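Local coordinates for hemolysin activator protein CdiB (Acinetobacter baumannii ACICU, PDB 6WIL) that probably secretes a partner toxin of contact-dependent growth inhibition across the outer membrane, as a two-partner-secretion transporter of the Omp85 superfamily, at residues 181-192 with 205-214; 315-323 with 331-339. One frame throughout, in Å; residues are numbered along the deposited sequence.

How the contacts relate
From the N terminus the chain runs through the POTRA region, within which contact 1 begins as helix 171-181 gives way to strand 185-193; strand 204-213 turns back beside it, closing a short loop. Strand 217-228, the first of the barrel, follows almost at once. The 16-stranded antiparallel barrel is then built strand by strand, and contact 2 joins its neighbouring strands 308-326 and 329-346 through a tight hairpin. The two contacts stand in series, neither enclosing nor crossing the other, with centres 27 Å apart. Contact 1 belongs to the mixed sheet leading into the barrel, contact 2 to the barrel wall.

Contact 1 of 2, residues 181-192 with 205-214; sequences LKRVYAVDMQIT and SDLILKLQAL
Tyr185 to Thr192 pair with Asp206 to Ala213 as an antiparallel beta hairpin of the POTRA region, at the edge of a mixed sheet whose strand 132-149 flanks 205-213 on its other side. Eight backbone hydrogen bonds join the strands from Ala186-Gln212 to Thr192-Asp206. A ninth, from Leu214 N to Val184 O (3.0 Å), carries the ladder past the strand ends, and Leu214 CD1 folds back to 3.6 Å from Arg183 O.

Apolar side chains gather on the face of Val187, Met189, Ile191, Leu207, Leu209 and Leu211. Leu207 CD1 is wedged between two neighbours, 3.6 Å from Met189 CG and 3.7 Å from Ile191 CD1. Met189, a selenomethionine, runs alongside Leu209; the turn about its CG-SE bond (chi3 -85°) brings CE to 3.7 Å from Leu209 CD2. Leu174 and Leu178 of helix 171-181 also pack on Met189. Leu211 divides its branches: CD2 meets Val187 CG2, whereas CD1 sits over the middle of the Tyr185 ring in a CH-pi contact, 4.1 Å from the centroid and 9° off the normal. Tyr185 CG lies anti to its own carbonyl carbon (chi1 -62°), and the ring lies aslant to the Leu211 side chain with one face under its CD1.

The other face is more polar. Asp188 and Lys210 meet through their CB atoms, while Lys210 NZ bonds to Gln148 of strand 132-149. One water spans the strands here, hydrogen-bonded to Ile208 O (2.9 Å) and Gln190 OE1 (3.1 Å).

Contact 2 of 2, residues 315-323 with 331-339; sequences ANLNLSRVI and TSVYGKLYH. With SO4 (sulfate ion), chain B.
Ile323 and Val333 meet nearly at right angles in an antiparallel beta hairpin of the barrel wall, with Ile323 CD1 3.6 Å from Val333 CG1. Ile323 CG1 stands between its backbone N and carbonyl carbon (chi1 55°), a rotation that brings the chain end across to the neighbouring strand, where CD1 also touches Thr331 CG2. Leu317 and Leu337 pair on the surface-exposed face that also carries Val333, their CB atoms 4.4 Å apart.

On the face of Asn316, Asn318, Ser320, Tyr334, Lys336 and Tyr338, the side chains are mostly polar. Asn316 and Tyr338 run side by side, amide and ring planes 35° apart. Lys336 slants past the Asn318 amide with its aliphatic part. Ser320 and Tyr334 touch through CB atoms 3.5 Å apart; the Tyr334 ring leads away from 315-323, and its OH bonds to Asp381.

Arg321 starts on the leucine face, but its far end leads away from 331-339. Its NH1 bonds back to Val322 O (3.0 Å) in the guanidinium plane, and NH2 donates to O1 of a sulfate ion, probably from the crystallisation liquor, also at 3.0 Å and in that plane; sulfate O2 lies nearer still to NH2 (2.6 Å). Arg173 holds the same ion. Nine backbone hydrogen bonds, from Ala315-His339 to Ile323-Thr331, knit the two strands together. The hairpin is therefore held chiefly by its main chain, and its largely apolar face on one side and mostly polar face on the other are consistent with a barrel wall between lipid and a hydrated lumen.

Contact 1 of 2, residues 181-192 with 205-214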
loop_
_atom_site.group_PDB
_atom_site.type_symbol
_atom_site.label_atom_id
_atom_site.label_comp_id
_atom_site.label_asym_id
_atom_site.label_seq_id
_atom_site.Cartn_x
_atom_site.Cartn_y
_atom_site.Cartn_z
ATOM N N LEU A 181 -12.314 3.520 -9.061
ATOM C CA LEU A 181 -13.306 2.727 -9.778
ATOM C C LEU A 181 -12.818 1.308 -10.030
ATOM O O LEU A 181 -13.635 0.391 -10.169
ATOM C CB LEU A 181 -13.674 3.393 -11.106
ATOM C CG LEU A 181 -14.373 4.752 -11.054
ATOM C CD1 LEU A 181 -14.882 5.164 -12.437
ATOM C CD2 LEU A 181 -15.505 4.730 -10.047
ATOM N N LYS A 182 -11.506 1.104 -10.102
ATOM C CA LYS A 182 -10.977 -0.232 -10.347
ATOM C C LYS A 182 -11.070 -1.141 -9.131
ATOM O O LYS A 182 -10.752 -2.329 -9.245
ATOM C CB LYS A 182 -9.527 -0.151 -10.825
ATOM C CG LYS A 182 -9.400 0.184 -12.300
ATOM C CD LYS A 182 -8.003 0.662 -12.637
ATOM C CE LYS A 182 -6.945 -0.383 -12.319
ATOM N NZ LYS A 182 -6.962 -1.524 -13.273
ATOM N N ARG A 183 -11.493 -0.620 -7.977
ATOM C CA ARG A 183 -11.760 -1.501 -6.847
ATOM C C ARG A 183 -12.979 -2.374 -7.101
ATOM O O ARG A 183 -13.023 -3.519 -6.641
ATOM C CB ARG A 183 -11.949 -0.682 -5.572
ATOM C CG ARG A 183 -10.687 0.011 -5.106
ATOM C CD ARG A 183 -10.930 0.808 -3.844
ATOM N NE ARG A 183 -9.774 1.625 -3.495
ATOM C CZ ARG A 183 -9.636 2.264 -2.340
ATOM N NH1 ARG A 183 -10.580 2.173 -1.413
ATOM N NH2 ARG A 183 -8.551 2.988 -2.110
ATOM N N VAL A 184 -13.963 -1.867 -7.839
ATOM C CA VAL A 184 -15.210 -2.588 -8.067
ATOM C C VAL A 184 -15.508 -2.824 -9.540
ATOM O O VAL A 184 -16.402 -3.627 -9.848
ATOM C CB VAL A 184 -16.403 -1.874 -7.396
ATOM C CG1 VAL A 184 -16.122 -1.642 -5.915
ATOM C CG2 VAL A 184 -16.696 -0.567 -8.091
ATOM N N TYR A 185 -14.801 -2.169 -10.460
ATOM C CA TYR A 185 -15.021 -2.350 -11.887
ATOM C C TYR A 185 -13.727 -2.728 -12.590
ATOM O O TYR A 185 -12.627 -2.400 -12.134
ATOM C CB TYR A 185 -15.553 -1.083 -12.569
ATOM C CG TYR A 185 -16.887 -0.584 -12.083
ATOM C CD1 TYR A 185 -18.065 -1.252 -12.402
ATOM C CD2 TYR A 185 -16.972 0.581 -11.335
ATOM C CE1 TYR A 185 -19.289 -0.783 -11.963
ATOM C CE2 TYR A 185 -18.186 1.056 -10.892
ATOM C CZ TYR A 185 -19.340 0.375 -11.208
ATOM O OH TYR A 185 -20.544 0.866 -10.763
ATOM N N ALA A 186 -13.878 -3.421 -13.714
ATOM C CA ALA A 186 -12.879 -3.387 -14.773
ATOM C C ALA A 186 -13.136 -2.130 -15.593
ATOM O O ALA A 186 -14.244 -1.943 -16.109
ATOM C CB ALA A 186 -12.958 -4.640 -15.644
ATOM N N VAL A 187 -12.139 -1.255 -15.692
ATOM C CA VAL A 187 -12.335 0.093 -16.214
ATOM C C VAL A 187 -11.537 0.276 -17.497
ATOM O O VAL A 187 -10.390 -0.174 -17.600
ATOM C CB VAL A 187 -11.937 1.161 -15.173
ATOM C CG1 VAL A 187 -12.130 2.559 -15.738
ATOM C CG2 VAL A 187 -12.746 0.986 -13.904
ATOM N N ASP A 188 -12.156 0.930 -18.477
ATOM C CA ASP A 188 -11.477 1.431 -19.665
ATOM C C ASP A 188 -11.740 2.928 -19.740
ATOM O O ASP A 188 -12.899 3.358 -19.731
ATOM C CB ASP A 188 -11.964 0.715 -20.930
ATOM C CG ASP A 188 -11.076 0.981 -22.140
ATOM O OD1 ASP A 188 -10.998 2.145 -22.595
ATOM O OD2 ASP A 188 -10.446 0.021 -22.632
HETATM N N MSE A 189 -10.674 3.717 -19.786
HETATM C CA MSE A 189 -10.799 5.169 -19.764
HETATM C C MSE A 189 -10.147 5.770 -21.009
HETATM O O MSE A 189 -8.999 5.461 -21.334
HETATM C CB MSE A 189 -10.171 5.738 -18.479
HETATM C CG MSE A 189 -10.497 7.204 -18.184
HETATM SE SE MSE A 189 -9.661 7.935 -16.548
HETATM C CE MSE A 189 -10.976 7.372 -15.211
ATOM N N GLN A 190 -10.897 6.614 -21.714
ATOM C CA GLN A 190 -10.407 7.305 -22.898
ATOM C C GLN A 190 -10.786 8.776 -22.829
ATOM O O GLN A 190 -11.838 9.140 -22.296
ATOM C CB GLN A 190 -10.967 6.689 -24.187
ATOM C CG GLN A 190 -10.247 5.429 -24.631
ATOM C CD GLN A 190 -11.030 4.645 -25.668
ATOM O OE1 GLN A 190 -12.244 4.802 -25.796
ATOM N NE2 GLN A 190 -10.337 3.791 -26.412
ATOM N N ILE A 191 -9.907 9.617 -23.367
ATOM C CA ILE A 191 -10.143 11.050 -23.503
ATOM C C ILE A 191 -10.374 11.351 -24.976
ATOM O O ILE A 191 -9.587 10.928 -25.832
ATOM C CB ILE A 191 -8.966 11.873 -22.954
ATOM C CG1 ILE A 191 -8.987 11.900 -21.423
ATOM C CG2 ILE A 191 -8.982 13.286 -23.532
ATOM C CD1 ILE A 191 -9.999 12.865 -20.841
ATOM N N THR A 192 -11.455 12.067 -25.272
ATOM C CA THR A 192 -11.797 12.472 -26.626
ATOM C C THR A 192 -12.218 13.933 -26.618
ATOM O O THR A 192 -12.717 14.434 -25.603
ATOM C CB THR A 192 -12.935 11.622 -27.220
ATOM O OG1 THR A 192 -14.111 11.762 -26.413
ATOM C CG2 THR A 192 -12.541 10.153 -27.296
ATOM N N SER A 205 -13.248 18.395 -23.327
ATOM C CA SER A 205 -12.953 16.984 -23.510
ATOM C C SER A 205 -14.098 16.153 -22.950
ATOM O O SER A 205 -14.816 16.579 -22.044
ATOM C CB SER A 205 -11.626 16.591 -22.818
ATOM O OG SER A 205 -10.471 17.215 -23.397
ATOM N N ASP A 206 -14.248 14.946 -23.485
ATOM C CA ASP A 206 -15.213 13.981 -22.979
ATOM C C ASP A 206 -14.463 12.779 -22.435
ATOM O O ASP A 206 -13.548 12.264 -23.086
ATOM C CB ASP A 206 -16.206 13.555 -24.061
ATOM C CG ASP A 206 -17.326 14.553 -24.234
ATOM O OD1 ASP A 206 -17.588 15.316 -23.278
ATOM O OD2 ASP A 206 -17.941 14.581 -25.319
ATOM N N LEU A 207 -14.838 12.363 -21.227
ATOM C CA LEU A 207 -14.238 11.223 -20.545
ATOM C C LEU A 207 -15.100 9.999 -20.830
ATOM O O LEU A 207 -16.173 9.831 -20.246
ATOM C CB LEU A 207 -14.127 11.496 -19.050
ATOM C CG LEU A 207 -13.325 10.460 -18.265
ATOM C CD1 LEU A 207 -11.905 10.418 -18.782
ATOM C CD2 LEU A 207 -13.351 10.753 -16.773
ATOM N N ILE A 208 -14.617 9.139 -21.721
ATOM C CA ILE A 208 -15.344 7.943 -22.132
ATOM C C ILE A 208 -14.941 6.789 -21.222
ATOM O O ILE A 208 -13.779 6.364 -21.224
ATOM C CB ILE A 208 -15.065 7.605 -23.603
ATOM C CG1 ILE A 208 -15.234 8.849 -24.478
ATOM C CG2 ILE A 208 -15.983 6.486 -24.079
ATOM C CD1 ILE A 208 -16.572 9.534 -24.309
ATOM N N LEU A 209 -15.902 6.273 -20.457
ATOM C CA LEU A 209 -15.671 5.187 -19.512
ATOM C C LEU A 209 -16.439 3.945 -19.943
ATOM O O LEU A 209 -17.650 4.011 -20.179
ATOM C CB LEU A 209 -16.095 5.595 -18.098
ATOM C CG LEU A 209 -15.198 6.587 -17.359
ATOM C CD1 LEU A 209 -15.849 7.029 -16.059
ATOM C CD2 LEU A 209 -13.853 5.951 -17.090
ATOM N N LYS A 210 -15.737 2.818 -20.040
ATOM C CA LYS A 210 -16.348 1.508 -20.253
ATOM C C LYS A 210 -16.118 0.671 -18.998
ATOM O O LYS A 210 -14.973 0.349 -18.662
ATOM C CB LYS A 210 -15.774 0.820 -21.489
ATOM C CG LYS A 210 -16.453 1.208 -22.794
ATOM C CD LYS A 210 -16.025 0.296 -23.935
ATOM C CE LYS A 210 -14.768 0.803 -24.614
ATOM N NZ LYS A 210 -15.047 2.024 -25.418
ATOM N N LEU A 211 -17.204 0.320 -18.309
ATOM C CA LEU A 211 -17.136 -0.355 -17.020
ATOM C C LEU A 211 -17.762 -1.742 -17.106
ATOM O O LEU A 211 -18.756 -1.950 -17.812
ATOM C CB LEU A 211 -17.843 0.462 -15.929
ATOM C CG LEU A 211 -17.412 1.919 -15.730
ATOM C CD1 LEU A 211 -18.274 2.594 -14.676
ATOM C CD2 LEU A 211 -15.935 2.019 -15.359
ATOM N N GLN A 212 -17.173 -2.684 -16.374
ATOM C CA GLN A 212 -17.695 -4.038 -16.242
ATOM C C GLN A 212 -17.540 -4.451 -14.789
ATOM O O GLN A 212 -16.416 -4.554 -14.291
ATOM C CB GLN A 212 -16.959 -5.009 -17.168
ATOM C CG GLN A 212 -17.092 -6.468 -16.783
ATOM C CD GLN A 212 -16.246 -7.370 -17.656
ATOM O OE1 GLN A 212 -16.478 -7.480 -18.860
ATOM N NE2 GLN A 212 -15.247 -8.011 -17.057
ATOM N N ALA A 213 -18.663 -4.676 -14.111
ATOM C CA ALA A 213 -18.630 -4.963 -12.683
ATOM C C ALA A 213 -17.838 -6.235 -12.400
ATOM O O ALA A 213 -17.917 -7.217 -13.142
ATOM C CB ALA A 213 -20.052 -5.093 -12.139
ATOM N N LEU A 214 -17.054 -6.200 -11.326
ATOM C CA LEU A 214 -16.320 -7.372 -10.877
ATOM C C LEU A 214 -17.242 -8.299 -10.093
ATOM O O LEU A 214 -18.289 -7.886 -9.584
ATOM C CB LEU A 214 -15.126 -6.963 -10.012
ATOM C CG LEU A 214 -14.104 -6.016 -10.648
ATOM C CD1 LEU A 214 -13.090 -5.544 -9.615
ATOM C CD2 LEU A 214 -13.406 -6.692 -11.818
HETATM O O HOH W 1 -13.545 4.048 -23.031
#

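Contact 2 of 2, residues 315-323 with 331-339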
loop_
_atom_site.group_PDB
_atom_site.type_symbol
_atom_site.label_atom_id
_atom_site.label_comp_id
_atom_site.label_asym_id
_atom_site.label_seq_id
_atom_site.Cartn_x
_atom_site.Cartn_y
_atom_site.Cartn_z
ATOM N N ALA A 315 -11.065 -2.751 17.624
ATOM C CA ALA A 315 -11.799 -1.942 16.661
ATOM C C ALA A 315 -10.902 -0.822 16.155
ATOM O O ALA A 315 -10.196 -0.181 16.940
ATOM C CB ALA A 315 -13.071 -1.356 17.284
ATOM N N ASN A 316 -10.929 -0.588 14.841
ATOM C CA ASN A 316 -10.058 0.399 14.214
ATOM C C ASN A 316 -10.834 1.257 13.231
ATOM O O ASN A 316 -11.688 0.758 12.495
ATOM C CB ASN A 316 -8.887 -0.260 13.474
ATOM C CG ASN A 316 -7.801 -0.742 14.410
ATOM O OD1 ASN A 316 -8.078 -1.253 15.494
ATOM N ND2 ASN A 316 -6.550 -0.574 13.997
ATOM N N LEU A 317 -10.511 2.547 13.213
ATOM C CA LEU A 317 -11.025 3.491 12.230
ATOM C C LEU A 317 -9.843 4.165 11.545
ATOM O O LEU A 317 -8.935 4.664 12.218
ATOM C CB LEU A 317 -11.931 4.530 12.893
ATOM C CG LEU A 317 -12.665 5.516 11.989
ATOM C CD1 LEU A 317 -13.927 4.888 11.403
ATOM C CD2 LEU A 317 -12.992 6.779 12.761
ATOM N N ASN A 318 -9.846 4.171 10.212
ATOM C CA ASN A 318 -8.718 4.664 9.430
ATOM C C ASN A 318 -9.157 5.746 8.453
ATOM O O ASN A 318 -10.230 5.655 7.847
ATOM C CB ASN A 318 -8.044 3.534 8.645
ATOM C CG ASN A 318 -7.544 2.428 9.535
ATOM O OD1 ASN A 318 -7.490 2.574 10.753
ATOM N ND2 ASN A 318 -7.161 1.310 8.930
ATOM N N LEU A 319 -8.306 6.758 8.292
ATOM C CA LEU A 319 -8.489 7.795 7.285
ATOM C C LEU A 319 -7.135 8.123 6.677
ATOM O O LEU A 319 -6.193 8.457 7.402
ATOM C CB LEU A 319 -9.120 9.061 7.878
ATOM C CG LEU A 319 -9.420 10.182 6.876
ATOM C CD1 LEU A 319 -10.358 9.690 5.783
ATOM C CD2 LEU A 319 -10.002 11.413 7.564
ATOM N N SER A 320 -7.034 8.015 5.356
ATOM C CA SER A 320 -5.817 8.359 4.638
ATOM C C SER A 320 -6.157 9.292 3.487
ATOM O O SER A 320 -7.280 9.294 2.978
ATOM C CB SER A 320 -5.095 7.114 4.105
ATOM O OG SER A 320 -5.809 6.518 3.039
ATOM N N ARG A 321 -5.174 10.089 3.081
ATOM C CA ARG A 321 -5.360 11.033 1.988
ATOM C C ARG A 321 -4.128 11.013 1.103
ATOM O O ARG A 321 -3.006 11.153 1.597
ATOM C CB ARG A 321 -5.609 12.451 2.512
ATOM C CG ARG A 321 -6.202 13.391 1.474
ATOM C CD ARG A 321 -5.606 14.785 1.569
ATOM N NE ARG A 321 -6.457 15.787 0.934
ATOM C CZ ARG A 321 -6.466 16.050 -0.369
ATOM N NH1 ARG A 321 -5.668 15.385 -1.192
ATOM N NH2 ARG A 321 -7.280 16.980 -0.852
ATOM N N VAL A 322 -4.337 10.831 -0.200
ATOM C CA VAL A 322 -3.237 10.941 -1.152
ATOM C C VAL A 322 -2.815 12.401 -1.235
ATOM O O VAL A 322 -3.627 13.281 -1.544
ATOM C CB VAL A 322 -3.639 10.400 -2.528
ATOM C CG1 VAL A 322 -2.569 10.737 -3.554
ATOM C CG2 VAL A 322 -3.864 8.897 -2.463
ATOM N N ILE A 323 -1.540 12.664 -0.958
ATOM C CA ILE A 323 -1.030 14.028 -0.923
ATOM C C ILE A 323 -0.224 14.324 -2.184
ATOM O O ILE A 323 -0.114 15.483 -2.601
ATOM C CB ILE A 323 -0.186 14.265 0.344
ATOM C CG1 ILE A 323 0.933 13.232 0.445
ATOM C CG2 ILE A 323 -1.054 14.215 1.591
ATOM C CD1 ILE A 323 1.786 13.393 1.678
ATOM N N THR A 331 1.906 8.813 -2.855
ATOM C CA THR A 331 2.228 9.123 -1.469
ATOM C C THR A 331 0.965 9.542 -0.732
ATOM O O THR A 331 0.158 10.314 -1.259
ATOM C CB THR A 331 3.274 10.251 -1.370
ATOM O OG1 THR A 331 4.456 9.883 -2.090
ATOM C CG2 THR A 331 3.639 10.522 0.086
ATOM N N SER A 332 0.804 9.048 0.494
ATOM C CA SER A 332 -0.376 9.384 1.275
ATOM C C SER A 332 -0.020 9.444 2.754
ATOM O O SER A 332 0.916 8.785 3.212
ATOM C CB SER A 332 -1.506 8.375 1.030
ATOM O OG SER A 332 -1.009 7.049 1.009
ATOM N N VAL A 333 -0.770 10.263 3.486
ATOM C CA VAL A 333 -0.693 10.327 4.939
ATOM C C VAL A 333 -1.965 9.707 5.498
ATOM O O VAL A 333 -3.033 9.780 4.880
ATOM C CB VAL A 333 -0.512 11.774 5.452
ATOM C CG1 VAL A 333 0.825 12.330 4.998
ATOM C CG2 VAL A 333 -1.649 12.665 4.967
ATOM N N TYR A 334 -1.852 9.084 6.669
ATOM C CA TYR A 334 -3.006 8.422 7.259
ATOM C C TYR A 334 -3.041 8.650 8.762
ATOM O O TYR A 334 -2.048 9.042 9.382
ATOM C CB TYR A 334 -3.017 6.915 6.957
ATOM C CG TYR A 334 -1.867 6.139 7.553
ATOM C CD1 TYR A 334 -0.678 5.984 6.856
ATOM C CD2 TYR A 334 -1.976 5.544 8.807
ATOM C CE1 TYR A 334 0.375 5.271 7.387
ATOM C CE2 TYR A 334 -0.922 4.829 9.353
ATOM C CZ TYR A 334 0.251 4.695 8.635
ATOM O OH TYR A 334 1.307 3.987 9.156
ATOM N N GLY A 335 -4.216 8.400 9.334
ATOM C CA GLY A 335 -4.406 8.391 10.769
ATOM C C GLY A 335 -5.306 7.246 11.188
ATOM O O GLY A 335 -6.314 6.982 10.527
ATOM N N LYS A 336 -4.954 6.546 12.267
ATOM C CA LYS A 336 -5.748 5.435 12.778
ATOM C C LYS A 336 -6.238 5.739 14.186
ATOM O O LYS A 336 -5.537 6.379 14.973
ATOM C CB LYS A 336 -4.948 4.127 12.812
ATOM C CG LYS A 336 -4.487 3.605 11.470
ATOM C CD LYS A 336 -3.657 2.344 11.653
ATOM C CE LYS A 336 -2.924 1.965 10.377
ATOM N NZ LYS A 336 -1.589 1.369 10.691
ATOM N N LEU A 337 -7.446 5.278 14.492
ATOM C CA LEU A 337 -7.964 5.226 15.852
ATOM C C LEU A 337 -8.233 3.770 16.195
ATOM O O LEU A 337 -8.858 3.055 15.404
ATOM C CB LEU A 337 -9.246 6.050 15.998
ATOM C CG LEU A 337 -9.113 7.567 15.900
ATOM C CD1 LEU A 337 -10.404 8.231 16.335
ATOM C CD2 LEU A 337 -7.948 8.049 16.748
ATOM N N TYR A 338 -7.760 3.327 17.359
ATOM C CA TYR A 338 -7.908 1.932 17.750
ATOM C C TYR A 338 -8.322 1.830 19.210
ATOM O O TYR A 338 -7.971 2.676 20.035
ATOM C CB TYR A 338 -6.612 1.131 17.518
ATOM C CG TYR A 338 -5.469 1.472 18.452
ATOM C CD1 TYR A 338 -5.346 0.853 19.692
ATOM C CD2 TYR A 338 -4.499 2.396 18.085
ATOM C CE1 TYR A 338 -4.302 1.157 20.545
ATOM C CE2 TYR A 338 -3.449 2.706 18.930
ATOM C CZ TYR A 338 -3.357 2.084 20.158
ATOM O OH TYR A 338 -2.314 2.390 21.000
ATOM N N HIS A 339 -9.068 0.768 19.515
ATOM C CA HIS A 339 -9.429 0.403 20.879
ATOM C C HIS A 339 -9.280 -1.104 21.029
ATOM O O HIS A 339 -9.766 -1.862 20.186
ATOM C CB HIS A 339 -10.863 0.827 21.221
ATOM C CG HIS A 339 -11.355 0.284 22.528
ATOM N ND1 HIS A 339 -12.004 -0.927 22.634
ATOM C CD2 HIS A 339 -11.286 0.785 23.785
ATOM C CE1 HIS A 339 -12.318 -1.148 23.898
ATOM N NE2 HIS A 339 -11.892 -0.125 24.617
HETATM S S SO4 B . -9.520 17.775 -3.247
HETATM O O1 SO4 B . -8.116 17.828 -3.649
HETATM O O2 SO4 B . -9.621 17.130 -1.940
HETATM O O3 SO4 B . -10.277 17.015 -4.242
HETATM O O4 SO4 B . -10.065 19.127 -3.159
#